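Local coordinates for protein aspartate-semialdehyde dehydrogenase (Thermus thermophilus, PDB 2YV3) that probably catalyses the NADPH-dependent reductive dephosphorylation of L-aspartyl-4-phosphate to L-aspartate-semialdehyde, a step on the route to lysine, methionine and threonine, at residues A[2-7]-A[31-36]; A[99-104]-A[119-124]; A[235-240]-A[306-311]. One frame throughout, in Å; residues are numbered along the deposited sequence.

The three contacts follow one another along the chain and illustrate how a two-domain dehydrogenase divides its work. Interactions 1 and 2 belong to the same mixed sheet of the nucleotide-binding part: interaction 1 pairs two inner strands, while interaction 2 flanks its outermost strand 119-121, their centres about 20 Å apart. Interaction 3 lies in the second sheet, in the dimerisation domain, its centre about 27 Å from that of interaction 1 and about 22 Å from that of interaction 2. Nearest atoms of interactions 2 and 3 are still about 6 Å apart. Helix 125-141 starts directly after segment 119-124 and packs on the strands of interaction 3, which sets the predicted nucleophile C125 beside H238.

Interaction 1. Residues A[2-7]-A[31-36]; sequences RVAVVG and RLYASP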
# COMPACT_ATOMS: atom_id res chain seq x y z
N ARG A 2 37.79 10.88 -15.92
CA ARG A 2 37.14 10.03 -16.91
C ARG A 2 36.13 9.18 -16.16
O ARG A 2 36.45 8.57 -15.13
CB ARG A 2 38.17 9.16 -17.62
CG ARG A 2 39.41 9.94 -18.10
CD ARG A 2 40.42 10.10 -16.97
NE ARG A 2 40.95 8.80 -16.57
CZ ARG A 2 41.89 8.14 -17.24
NH1 ARG A 2 42.41 8.67 -18.34
NH2 ARG A 2 42.29 6.94 -16.83
N VAL A 3 34.91 9.17 -16.67
CA VAL A 3 33.84 8.42 -16.05
C VAL A 3 33.10 7.59 -17.08
O VAL A 3 32.81 8.06 -18.17
CB VAL A 3 32.85 9.38 -15.39
CG1 VAL A 3 33.59 10.26 -14.40
CG2 VAL A 3 32.18 10.24 -16.44
N ALA A 4 32.79 6.35 -16.71
CA ALA A 4 32.07 5.44 -17.59
C ALA A 4 30.67 5.19 -17.06
O ALA A 4 30.42 5.22 -15.85
CB ALA A 4 32.80 4.13 -17.70
N VAL A 5 29.74 4.93 -17.97
CA VAL A 5 28.39 4.64 -17.54
C VAL A 5 27.95 3.31 -18.11
O VAL A 5 27.30 3.24 -19.16
CB VAL A 5 27.43 5.71 -17.98
CG1 VAL A 5 26.09 5.51 -17.24
CG2 VAL A 5 28.04 7.10 -17.71
N VAL A 6 28.31 2.25 -17.40
CA VAL A 6 27.97 0.90 -17.80
C VAL A 6 26.45 0.80 -17.64
O VAL A 6 25.93 1.09 -16.57
CB VAL A 6 28.69 -0.13 -16.90
CG1 VAL A 6 28.49 -1.54 -17.43
CG2 VAL A 6 30.17 0.19 -16.82
N GLY A 7 25.76 0.44 -18.72
CA GLY A 7 24.31 0.30 -18.68
C GLY A 7 23.51 1.41 -19.35
O GLY A 7 22.30 1.28 -19.51
N ARG A 31 31.93 8.41 -21.06
CA ARG A 31 31.82 7.08 -21.65
C ARG A 31 30.58 6.28 -21.27
O ARG A 31 30.36 5.96 -20.10
CB ARG A 31 33.08 6.27 -21.33
CG ARG A 31 34.34 6.78 -22.00
CD ARG A 31 35.54 6.00 -21.55
NE ARG A 31 36.72 6.30 -22.34
CZ ARG A 31 36.95 5.83 -23.56
NH1 ARG A 31 36.08 5.01 -24.14
NH2 ARG A 31 38.05 6.18 -24.21
N LEU A 32 29.77 5.95 -22.27
CA LEU A 32 28.56 5.19 -22.09
C LEU A 32 28.76 3.76 -22.57
O LEU A 32 29.21 3.53 -23.68
CB LEU A 32 27.43 5.83 -22.87
CG LEU A 32 27.19 7.30 -22.52
CD1 LEU A 32 25.77 7.67 -23.03
CD2 LEU A 32 27.34 7.54 -21.00
N TYR A 33 28.41 2.80 -21.73
CA TYR A 33 28.58 1.40 -22.07
C TYR A 33 27.33 0.54 -21.86
O TYR A 33 26.65 0.63 -20.83
CB TYR A 33 29.74 0.82 -21.25
CG TYR A 33 31.11 1.23 -21.73
CD1 TYR A 33 31.66 0.70 -22.91
CD2 TYR A 33 31.88 2.15 -21.01
CE1 TYR A 33 32.91 1.06 -23.35
CE2 TYR A 33 33.14 2.52 -21.44
CZ TYR A 33 33.65 1.97 -22.62
OH TYR A 33 34.90 2.34 -23.06
N ALA A 34 27.03 -0.31 -22.83
CA ALA A 34 25.89 -1.21 -22.75
C ALA A 34 26.32 -2.57 -23.27
O ALA A 34 27.36 -2.69 -23.92
CB ALA A 34 24.73 -0.67 -23.60
N SER A 35 25.55 -3.60 -22.96
CA SER A 35 25.87 -4.94 -23.44
C SER A 35 25.47 -4.92 -24.91
O SER A 35 24.60 -4.14 -25.31
CB SER A 35 25.05 -6.00 -22.69
OG SER A 35 23.67 -5.92 -23.02
N PRO A 36 26.08 -5.78 -25.73
CA PRO A 36 25.74 -5.81 -27.16
C PRO A 36 24.37 -5.28 -27.60
O PRO A 36 24.32 -4.43 -28.49
CB PRO A 36 25.98 -7.27 -27.52
CG PRO A 36 27.26 -7.55 -26.73
CD PRO A 36 26.95 -6.91 -25.37
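Four backbone hydrogen bonds zip V3, V5 and G7 to R31 and Y33 as two parallel strands. R31 N gives to V3 O at 3.0 Å, and Y33 N to V5 O at 2.8 Å, almost straight at hydrogen (172°). The return bonds, V5 N to R31 O and G7 N to Y33 O, complete the ladder; both are modelled too short for their lengths to be trusted. The same two carbonyls also take CA-H···O contacts, from A4 CA, 3.1 Å from R31 O, and from V6 CA to Y33 O.

Apolar contacts occupy both faces of the sheet. On one, V5 and L32 lie side by side, V5 CG2 meeting L32 CD2 at 3.4 Å; with V5 CG1 anti to the backbone N (chi1 -168°), CG2 is the branch turned to the leucine. On the other, the Y33 ring offers an edge to A4, whose CB lies near the ring plane, 4.0 Å from CD2. V6 CG2 rests more loosely against Y33 CB, at 4.5 Å.

G7 has a positive phi (105°), a conformation that glycine adopts readily. Beyond it come T9 and G10 and the start of helix 11-22, with A11 and V12, all predicted to bind NADP(+).

The peptides of A4 and V6 are bonded to L64, L66 and S68 on the far side, so strand 3-6 is held along two edges. The backbone bonds, with apolar side chains on both faces, thus join the two parallel strands of the Rossmann beta-alpha-beta unit, ending close to the predicted NADP(+) site.

Interaction 2. Residues A[99-104]-A[119-124]; sequences PWVPLV and IIANPN
P102 O receives the backbone N-H of A121 at 2.8 Å. A weak return bond, V104 N to A121 O at 3.3 Å, closes a single bridge around L103 and A121. The same A121 O also takes a CA-H···O contact from L103 CA. Proline has no N-H to give, so at P102 the carbonyl does the polar work while the ring packs: its CG meets I120 CG1 at 3.7 Å, the two side chains crossing at about a right angle.

V101 and L103 approach A121 from successive places along the other segment. With CG1 anti to the backbone N (chi1 -168°), V101 brings that branch against the peptide joining I120 to A121 and within 3.9 Å of A121 CB. L103 CD1 settles between A121 and P123, 3.8 Å from A121 CB and 4.0 Å from P123 CB. Further on, the P123 ring abuts the V104 carbonyl through CD.

The CB of N122 points away from segment 99-104; the ND2 of this asparagine bonds to N91 OD1 and G315 O, while its backbone O receives NE of R96, a residue predicted to bind the phosphate.

Strand 119-121 pairs with strand 87-90 through the backbone of I120, a pairing that N122 carries on just past the strand end. Around the contact, helix 205-219 packs on L103 and bonds V101 O through K216, helix 319-327 touches V104 and I120 through Q322, and helix 70-83 packs on I119.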
# COMPACT_ATOMS: atom_id res chain seq x y z
N PRO A 99 31.47 -8.73 2.48
CA PRO A 99 32.33 -8.24 3.56
C PRO A 99 33.45 -7.23 3.23
O PRO A 99 34.02 -6.59 4.12
CB PRO A 99 32.90 -9.53 4.14
CG PRO A 99 31.76 -10.48 3.97
CD PRO A 99 31.28 -10.19 2.58
N TRP A 100 33.78 -7.08 1.95
CA TRP A 100 34.84 -6.16 1.58
C TRP A 100 34.33 -4.90 0.89
O TRP A 100 35.10 -3.98 0.61
CB TRP A 100 35.86 -6.89 0.68
CG TRP A 100 35.52 -6.91 -0.80
CD1 TRP A 100 35.53 -5.85 -1.66
CD2 TRP A 100 35.23 -8.06 -1.60
NE1 TRP A 100 35.28 -6.26 -2.94
CE2 TRP A 100 35.08 -7.62 -2.94
CE3 TRP A 100 35.07 -9.43 -1.33
CZ2 TRP A 100 34.80 -8.49 -3.98
CZ3 TRP A 100 34.79 -10.29 -2.38
CH2 TRP A 100 34.65 -9.82 -3.69
N VAL A 101 33.02 -4.87 0.60
CA VAL A 101 32.43 -3.72 -0.08
C VAL A 101 31.48 -2.90 0.78
O VAL A 101 30.54 -3.43 1.36
CB VAL A 101 31.62 -4.15 -1.32
CG1 VAL A 101 31.28 -2.92 -2.16
CG2 VAL A 101 32.39 -5.18 -2.13
N PRO A 102 31.71 -1.58 0.85
CA PRO A 102 30.85 -0.72 1.64
C PRO A 102 29.53 -0.49 0.93
O PRO A 102 29.50 -0.31 -0.29
CB PRO A 102 31.66 0.56 1.75
CG PRO A 102 32.37 0.59 0.43
CD PRO A 102 32.85 -0.82 0.29
N LEU A 103 28.44 -0.52 1.70
CA LEU A 103 27.09 -0.28 1.20
C LEU A 103 26.79 1.11 1.78
O LEU A 103 26.54 1.26 2.98
CB LEU A 103 26.14 -1.35 1.75
CG LEU A 103 24.68 -1.37 1.29
CD1 LEU A 103 24.58 -1.28 -0.22
CD2 LEU A 103 24.03 -2.64 1.79
N VAL A 104 26.81 2.11 0.91
CA VAL A 104 26.64 3.50 1.33
C VAL A 104 25.45 4.36 0.88
O VAL A 104 24.91 4.22 -0.22
CB VAL A 104 27.93 4.29 0.97
CG1 VAL A 104 27.85 5.73 1.45
CG2 VAL A 104 29.12 3.59 1.57
N ILE A 119 35.49 -1.19 -5.11
CA ILE A 119 34.07 -1.10 -5.45
C ILE A 119 33.28 -0.56 -4.26
O ILE A 119 33.72 -0.60 -3.12
CB ILE A 119 33.48 -2.49 -5.80
CG1 ILE A 119 34.47 -3.31 -6.63
CG2 ILE A 119 32.14 -2.32 -6.53
CD1 ILE A 119 34.72 -2.79 -8.02
N ILE A 120 32.09 -0.05 -4.53
CA ILE A 120 31.22 0.47 -3.50
C ILE A 120 29.84 0.05 -3.93
O ILE A 120 29.48 0.27 -5.08
CB ILE A 120 31.27 2.02 -3.42
CG1 ILE A 120 32.55 2.47 -2.70
CG2 ILE A 120 30.02 2.55 -2.72
CD1 ILE A 120 32.59 3.96 -2.35
N ALA A 121 29.09 -0.55 -3.02
CA ALA A 121 27.74 -1.01 -3.34
C ALA A 121 26.68 0.04 -3.12
O ALA A 121 26.59 0.63 -2.05
CB ALA A 121 27.41 -2.23 -2.52
N ASN A 122 25.89 0.27 -4.16
CA ASN A 122 24.77 1.21 -4.13
C ASN A 122 23.60 0.40 -3.54
O ASN A 122 23.31 -0.72 -3.99
CB ASN A 122 24.47 1.67 -5.56
CG ASN A 122 23.52 2.84 -5.62
OD1 ASN A 122 23.76 3.86 -5.00
ND2 ASN A 122 22.45 2.69 -6.39
N PRO A 123 22.93 0.95 -2.52
CA PRO A 123 21.80 0.33 -1.83
C PRO A 123 20.55 0.12 -2.67
O PRO A 123 20.43 0.70 -3.74
CB PRO A 123 21.55 1.29 -0.66
CG PRO A 123 21.95 2.61 -1.21
CD PRO A 123 23.24 2.27 -1.94
N ASN A 124 19.63 -0.70 -2.17
CA ASN A 124 18.40 -0.98 -2.90
C ASN A 124 17.58 0.28 -2.98
O ASN A 124 17.90 1.26 -2.33
CB ASN A 124 17.57 -2.05 -2.22
CG ASN A 124 16.38 -2.48 -3.07
OD1 ASN A 124 15.24 -2.51 -2.60
ND2 ASN A 124 16.65 -2.83 -4.33

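Interaction 3. Residues A[235-240]-A[306-311]; sequences LRAHAE and FVVGDQ
Neighbouring antiparallel strands of the dimerisation domain's mixed sheet bring together H238, the predicted proton acceptor, and Q311, predicted to bind NADP. H238 N donates to G309 O at 3.2 Å, with only a weak bond returning from G309 N to H238 O. Where the strands part, Q311 N bonds to R236 O at 2.9 Å.

A salt bridge closes this end. R236 grips D310 side-on: NE and NH2 both give to OD1, at 2.9 Å and 3.0 Å, in the guanidinium plane, while the carboxylate is turned 49° against it. D310 OD1 meets NE with its syn lone pair. NH2 also reaches OD2 weakly, and OD2 in turn weakly caps L312 N and L313 N. R236 NH1 forms a further salt bridge with E15 of helix 11-22, in the nucleotide-binding domain. A methionine in place of R236 would probably leave D310 and E15 without their shared positive mate and untie this link between the domains.

Q311 lays its CG over one face of the H238 imidazole, 3.2 Å from the ring centroid and 20° off its normal, a CH-pi contact. The chain then bends at chi2 (-83°), carrying OE1 to a hydrogen bond with S155 OG. On the opposite face of the sheet, A239 CB packs against F306 CZ at 3.6 Å; V191 and P193 of the second subunit press on these two residues.

H238 also touches C125, the predicted thioester nucleophile at the start of helix 125-141. A histidine from the sheet facing a cysteine at a helix start is the catalytic arrangement of the aspartate-semialdehyde dehydrogenase family.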
# COMPACT_ATOMS: atom_id res chain seq x y z
N LEU A 235 3.90 5.12 -11.72
CA LEU A 235 5.04 5.24 -12.60
C LEU A 235 6.38 5.05 -11.92
O LEU A 235 6.90 3.95 -11.87
CB LEU A 235 5.05 6.59 -13.31
CG LEU A 235 4.16 6.88 -14.52
CD1 LEU A 235 4.17 5.65 -15.43
CD2 LEU A 235 2.76 7.22 -14.08
N ARG A 236 6.93 6.13 -11.36
CA ARG A 236 8.26 6.08 -10.75
C ARG A 236 8.49 6.34 -9.26
O ARG A 236 9.64 6.38 -8.84
CB ARG A 236 9.19 7.01 -11.55
CG ARG A 236 8.52 8.27 -12.11
CD ARG A 236 9.48 9.06 -13.00
NE ARG A 236 10.66 9.50 -12.26
CZ ARG A 236 11.82 9.82 -12.81
NH1 ARG A 236 11.98 9.76 -14.13
NH2 ARG A 236 12.82 10.22 -12.05
N ALA A 237 7.43 6.49 -8.45
CA ALA A 237 7.63 6.77 -7.01
C ALA A 237 7.31 5.67 -5.98
O ALA A 237 6.21 5.11 -5.95
CB ALA A 237 6.87 8.04 -6.65
N HIS A 238 8.25 5.39 -5.09
CA HIS A 238 8.02 4.36 -4.07
C HIS A 238 7.39 4.90 -2.78
O HIS A 238 7.87 5.86 -2.21
CB HIS A 238 9.32 3.67 -3.68
CG HIS A 238 9.74 2.57 -4.61
ND1 HIS A 238 10.91 1.86 -4.44
CD2 HIS A 238 9.16 2.07 -5.72
CE1 HIS A 238 11.03 0.97 -5.40
NE2 HIS A 238 9.98 1.08 -6.20
N ALA A 239 6.32 4.26 -2.32
CA ALA A 239 5.67 4.65 -1.07
C ALA A 239 5.87 3.57 -0.01
O ALA A 239 5.94 2.38 -0.32
CB ALA A 239 4.20 4.88 -1.30
N GLU A 240 5.99 3.96 1.25
CA GLU A 240 6.15 2.95 2.30
C GLU A 240 5.70 3.39 3.69
O GLU A 240 6.38 4.16 4.35
CB GLU A 240 7.60 2.43 2.33
CG GLU A 240 8.67 3.45 1.94
CD GLU A 240 10.09 2.94 2.18
OE1 GLU A 240 10.45 2.67 3.35
OE2 GLU A 240 10.84 2.81 1.19
N PHE A 306 4.94 8.06 7.02
CA PHE A 306 4.77 7.66 5.62
C PHE A 306 5.92 8.31 4.88
O PHE A 306 6.35 9.40 5.22
CB PHE A 306 3.43 8.18 5.07
CG PHE A 306 3.00 7.53 3.78
CD1 PHE A 306 2.62 6.19 3.75
CD2 PHE A 306 3.00 8.25 2.60
CE1 PHE A 306 2.25 5.58 2.56
CE2 PHE A 306 2.62 7.64 1.39
CZ PHE A 306 2.25 6.30 1.38
N VAL A 307 6.43 7.66 3.85
CA VAL A 307 7.56 8.22 3.14
C VAL A 307 7.49 8.02 1.64
O VAL A 307 7.02 7.00 1.16
CB VAL A 307 8.88 7.61 3.65
CG1 VAL A 307 10.06 8.41 3.15
CG2 VAL A 307 8.88 7.56 5.19
N VAL A 308 7.97 8.99 0.90
CA VAL A 308 7.97 8.83 -0.54
C VAL A 308 9.29 9.36 -1.08
O VAL A 308 9.83 10.34 -0.59
CB VAL A 308 6.76 9.57 -1.16
CG1 VAL A 308 6.41 8.98 -2.52
CG2 VAL A 308 5.57 9.43 -0.25
N GLY A 309 9.83 8.67 -2.07
CA GLY A 309 11.08 9.10 -2.68
C GLY A 309 11.05 8.64 -4.11
O GLY A 309 10.46 7.60 -4.38
N ASP A 310 11.66 9.39 -5.01
CA ASP A 310 11.66 9.00 -6.41
C ASP A 310 12.50 7.75 -6.51
O ASP A 310 13.64 7.72 -6.03
CB ASP A 310 12.24 10.09 -7.30
CG ASP A 310 12.22 9.71 -8.77
OD1 ASP A 310 11.26 10.08 -9.49
OD2 ASP A 310 13.16 9.01 -9.20
N GLN A 311 11.95 6.72 -7.13
CA GLN A 311 12.62 5.43 -7.28
C GLN A 311 13.80 5.39 -8.26
O GLN A 311 14.75 4.65 -8.05
CB GLN A 311 11.57 4.38 -7.64
CG GLN A 311 12.05 2.95 -7.62
CD GLN A 311 12.75 2.55 -8.89
OE1 GLN A 311 12.42 3.04 -9.98
NE2 GLN A 311 13.71 1.63 -8.77